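Local coordinates for putative signal transduction protein with CBS domains (Kribbella flavida, PDB 4NOC) that is of unknown function but, as a protein built from paired CBS domains, probably takes part in signalling by binding a small regulatory ligand, at residues P103-D108 / L112-I117; V126-N131 / G136-S141. All coordinates share one frame; numbering follows the deposited sequence.

Contact 1. Residues P103-D108 / L112-I117. With SO4 (sulfate ion), chain E.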
# COMPACT_ATOMS: atom_id res chain seq x y z
N PRO A 103 -8.87 5.06 -9.10
CA PRO A 103 -8.81 5.29 -10.54
C PRO A 103 -8.99 3.95 -11.24
O PRO A 103 -8.50 2.94 -10.75
CB PRO A 103 -7.40 5.83 -10.77
CG PRO A 103 -6.86 6.17 -9.37
CD PRO A 103 -7.56 5.22 -8.45
N VAL A 104 -9.70 3.97 -12.36
CA VAL A 104 -10.02 2.77 -13.13
C VAL A 104 -9.56 3.01 -14.55
O VAL A 104 -10.04 3.96 -15.20
CB VAL A 104 -11.55 2.57 -13.20
CG1 VAL A 104 -11.90 1.35 -14.05
CG2 VAL A 104 -12.17 2.46 -11.80
N VAL A 105 -8.64 2.18 -15.05
CA VAL A 105 -8.13 2.33 -16.41
C VAL A 105 -8.89 1.41 -17.38
O VAL A 105 -9.34 0.33 -17.00
CB VAL A 105 -6.59 2.05 -16.49
CG1 VAL A 105 -5.84 2.95 -15.50
CG2 VAL A 105 -6.27 0.59 -16.19
N LYS A 106 -9.07 1.86 -18.62
CA LYS A 106 -9.71 1.04 -19.63
C LYS A 106 -8.83 -0.15 -19.96
O LYS A 106 -7.60 -0.02 -20.02
CB LYS A 106 -9.95 1.86 -20.91
CG LYS A 106 -10.96 2.98 -20.72
CD LYS A 106 -11.13 3.85 -21.97
CE LYS A 106 -11.98 5.06 -21.62
NZ LYS A 106 -12.43 5.81 -22.82
N HIS A 107 -9.47 -1.29 -20.20
CA HIS A 107 -8.74 -2.53 -20.46
C HIS A 107 -7.79 -2.42 -21.65
O HIS A 107 -6.75 -3.07 -21.65
CB HIS A 107 -9.72 -3.69 -20.69
CG HIS A 107 -10.38 -3.66 -22.03
ND1 HIS A 107 -11.44 -2.81 -22.31
CD2 HIS A 107 -10.14 -4.35 -23.17
CE1 HIS A 107 -11.81 -2.98 -23.57
NE2 HIS A 107 -11.03 -3.90 -24.11
N ASP A 108 -8.13 -1.62 -22.66
CA ASP A 108 -7.20 -1.51 -23.79
C ASP A 108 -6.17 -0.39 -23.69
O ASP A 108 -5.49 -0.10 -24.68
CB ASP A 108 -7.93 -1.46 -25.13
CG ASP A 108 -9.07 -0.48 -25.14
OD1 ASP A 108 -9.16 0.34 -24.20
OD2 ASP A 108 -9.87 -0.53 -26.10
N LEU A 112 2.29 2.34 -21.43
CA LEU A 112 2.73 3.73 -21.30
C LEU A 112 1.62 4.56 -20.66
O LEU A 112 1.87 5.33 -19.73
CB LEU A 112 3.12 4.30 -22.67
CG LEU A 112 3.65 5.74 -22.70
CD1 LEU A 112 4.83 5.89 -21.77
CD2 LEU A 112 4.05 6.15 -24.11
N GLU A 113 0.39 4.39 -21.14
CA GLU A 113 -0.74 5.13 -20.57
C GLU A 113 -0.93 4.83 -19.10
O GLU A 113 -1.08 5.74 -18.28
CB GLU A 113 -2.02 4.87 -21.36
CG GLU A 113 -1.96 5.48 -22.76
CD GLU A 113 -2.99 4.93 -23.72
OE1 GLU A 113 -3.58 3.87 -23.43
OE2 GLU A 113 -3.21 5.57 -24.78
N VAL A 114 -0.91 3.55 -18.76
CA VAL A 114 -1.10 3.16 -17.36
C VAL A 114 0.02 3.73 -16.51
O VAL A 114 -0.22 4.22 -15.40
CB VAL A 114 -1.20 1.63 -17.20
CG1 VAL A 114 -1.23 1.25 -15.74
CG2 VAL A 114 -2.48 1.14 -17.89
N ALA A 115 1.24 3.70 -17.04
CA ALA A 115 2.37 4.24 -16.30
C ALA A 115 2.17 5.73 -16.08
O ALA A 115 2.43 6.27 -15.00
CB ALA A 115 3.69 3.97 -17.05
N ALA A 116 1.70 6.41 -17.12
CA ALA A 116 1.58 7.86 -17.05
C ALA A 116 0.55 8.20 -16.01
O ALA A 116 0.71 9.15 -15.22
CB ALA A 116 1.20 8.45 -18.41
N ILE A 117 -0.52 7.40 -15.99
CA ILE A 117 -1.62 7.64 -15.05
C ILE A 117 -1.15 7.42 -13.62
O ILE A 117 -1.31 8.29 -12.76
CB ILE A 117 -2.79 6.71 -15.31
CG1 ILE A 117 -3.52 7.14 -16.59
CG2 ILE A 117 -3.74 6.73 -14.13
CD1 ILE A 117 -4.29 6.02 -17.23
S SO4 E . -13.72 -0.32 -21.50
O1 SO4 E . -13.65 1.06 -21.98
O2 SO4 E . -14.44 -1.13 -22.48
O3 SO4 E . -12.36 -0.83 -21.28
O4 SO4 E . -14.45 -0.34 -20.24
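Val105 overlaps the helix with both of its methyls, each finding a different side chain. CG1 lies 3.8 Å from CD1 of Ile117, the far end of that side chain, and the two residues cross obliquely. CG2 faces CG2 of Val114 more loosely, at 4.2 Å, the valine side chains meeting at about a right angle. With chi1 at -55°, CG1 stands anti to the carbonyl carbon and CG2 between N and C, which spreads the two methyls toward residues one helical turn apart. Only apolar contact joins strand to helix here, and Val105 and Val114 are buried. This is the first strand-helix step of a beta-alpha-beta unit in the second CBS domain: strand 104-106, helix 111-121, strand 125-130. Helix 111-121 packs against a second subunit through Ala115 on Val60 and Ala116 on Val64 of that chain. Near its start, Glu113 OE1 accepts a hydrogen bond from Thr110 N. Past the strand, His107 holds a sulfate, probably from the crystallisation liquor: its backbone N donates to O3 at 3.1 Å, with an N-H...O angle of 148°. Its ring turns back beside that bond (chi1 75°) and presents ND1 edge-on to the same O3, but the modelled separation of His107 ND1 and sulfate O3, 2.4 Å, is too short to trust. Lys106 passes the anion with its methylenes, CG 3.5 Å from O1. An alanine in place of His107 has no ring, which would probably leave the sulfate with less to hold it beside the backbone N-H and take away the packing on Lys130.

Contact 2. Residues V126-N131 / G136-S141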
# COMPACT_ATOMS: atom_id res chain seq x y z
N VAL A 126 -4.62 0.72 -9.48
CA VAL A 126 -5.78 1.11 -10.29
C VAL A 126 -6.56 -0.17 -10.59
O VAL A 126 -5.96 -1.25 -10.71
CB VAL A 126 -5.39 1.80 -11.63
CG1 VAL A 126 -4.69 3.13 -11.37
CG2 VAL A 126 -4.49 0.87 -12.49
N ALA A 127 -7.88 -0.05 -10.69
CA ALA A 127 -8.70 -1.17 -11.12
C ALA A 127 -8.67 -1.19 -12.64
O ALA A 127 -8.41 -0.16 -13.28
CB ALA A 127 -10.13 -1.06 -10.60
N VAL A 128 -8.90 -2.37 -13.20
CA VAL A 128 -9.05 -2.48 -14.64
C VAL A 128 -10.47 -2.93 -14.95
O VAL A 128 -11.00 -3.87 -14.34
CB VAL A 128 -8.01 -3.43 -15.25
CG1 VAL A 128 -8.03 -3.33 -16.76
CG2 VAL A 128 -6.63 -3.05 -14.75
N VAL A 129 -11.11 -2.22 -15.87
CA VAL A 129 -12.49 -2.55 -16.22
C VAL A 129 -12.60 -2.90 -17.71
O VAL A 129 -11.87 -2.34 -18.54
CB VAL A 129 -13.47 -1.42 -15.78
CG1 VAL A 129 -14.71 -1.34 -16.69
CG2 VAL A 129 -13.88 -1.63 -14.33
N LYS A 130 -13.46 -3.86 -18.02
CA LYS A 130 -13.79 -4.21 -19.41
C LYS A 130 -15.29 -4.43 -19.52
O LYS A 130 -15.86 -5.27 -18.81
CB LYS A 130 -13.01 -5.46 -19.86
CG LYS A 130 -13.39 -5.99 -21.26
CD LYS A 130 -12.42 -7.11 -21.69
CE LYS A 130 -12.73 -7.63 -23.10
NZ LYS A 130 -11.60 -8.43 -23.66
N ASN A 131 -15.94 -3.67 -20.40
CA ASN A 131 -17.38 -3.71 -20.57
C ASN A 131 -18.10 -3.65 -19.23
O ASN A 131 -18.92 -4.51 -18.93
CB ASN A 131 -17.82 -4.96 -21.36
N GLY A 136 -9.73 -7.08 -12.78
CA GLY A 136 -8.56 -7.19 -11.94
C GLY A 136 -8.01 -5.83 -11.54
O GLY A 136 -8.70 -4.80 -11.68
N ALA A 137 -6.77 -5.80 -11.04
CA ALA A 137 -6.13 -4.55 -10.63
C ALA A 137 -4.66 -4.53 -11.02
O ALA A 137 -4.07 -5.59 -11.30
CB ALA A 137 -6.29 -4.33 -9.14
N ILE A 138 -4.08 -3.34 -11.05
CA ILE A 138 -2.66 -3.16 -11.31
C ILE A 138 -2.08 -2.31 -10.18
O ILE A 138 -2.39 -1.12 -10.08
CB ILE A 138 -2.41 -2.43 -12.63
CG1 ILE A 138 -3.08 -3.17 -13.79
CG2 ILE A 138 -0.91 -2.29 -12.91
CD1 ILE A 138 -3.13 -2.35 -15.04
N THR A 139 -1.25 -2.92 -9.34
CA THR A 139 -0.63 -2.18 -8.25
C THR A 139 0.60 -1.44 -8.76
O THR A 139 1.10 -1.74 -9.85
CB THR A 139 -0.14 -3.10 -7.15
OG1 THR A 139 0.85 -3.98 -7.71
CG2 THR A 139 -1.29 -3.93 -6.59
N ALA A 140 1.09 -0.51 -7.96
CA ALA A 140 2.31 0.20 -8.26
C ALA A 140 3.47 -0.80 -8.48
O ALA A 140 4.23 -0.66 -9.42
CB ALA A 140 2.64 1.22 -7.14
N SER A 141 3.59 -1.82 -7.62
CA SER A 141 4.72 -2.76 -7.77
C SER A 141 4.56 -3.65 -9.01
O SER A 141 5.54 -4.05 -9.63
CB SER A 141 4.97 -3.58 -6.49
OG SER A 141 3.98 -4.58 -6.28
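With chi1 at -56°, Ile138 carries CG1 anti to its carbonyl carbon and sends CD1 out toward Val128, whose CG2 is likewise anti to its own carbonyl carbon; CD1 and CG2 meet at 3.6 Å. Ile138 also touches Val126, but nearer its root: CG2 of Val126 lies 3.9 Å from CB of Ile138. One isoleucine thus bridges two valines set on the same face of the sheet, its far end on Val128 and its base on Val126. Beneath these side chains runs an antiparallel beta hairpin, the short strand segments at 145° to one another. Val126 and Ile138 form a hydrogen-bonded pair. Ile138 N donates to Val126 O at 2.8 Å, and Val126 N donates to Ile138 O at 3.0 Å. Val126 O is approached as well by CA of Ala137, 3.3 Å away. Ala127 and Ala137 make the next, non-hydrogen-bonded pair, with their methyls on the other face. Beyond it, Val128 N donates to Gly136 O at 2.9 Å. The backbone of Gly136 adopts angles at which a CB would press on the preceding carbonyl oxygen. Thr139 ends the strand as N-cap of helix 140-147, its OG1 bonded to Arg142 N, and Ser141 OG is bonded to Arg33 of the second subunit. Helix 111-121 packs on the valine-isoleucine face through Val114 and Met118, strand 104-106 flanks strand 125-130, and Phe13 lies against Ala137 on the opposite face.

Contact 1 and contact 2, their centres about 8 Å apart, build adjoining parts of one CBS domain. Strand 104-106 runs parallel to strand 125-130, which is the middle strand of the three, with 133-139 on its far side. Two probable hydrogen bonds make the seam: Val105 N to Ala127 O at 2.9 Å and Ala127 N to Pro103 O at 3.1 Å. The apolar layers merge too, since Val105 touches Val126 and Val128, and Val114 touches Ile138. At the strand end, His107 CB packs 3.3 Å from Val129 O. The sulfate at His107 is separate from another lying about 3 Å from the nearest atom of Gly136; neither proves a ligand pocket.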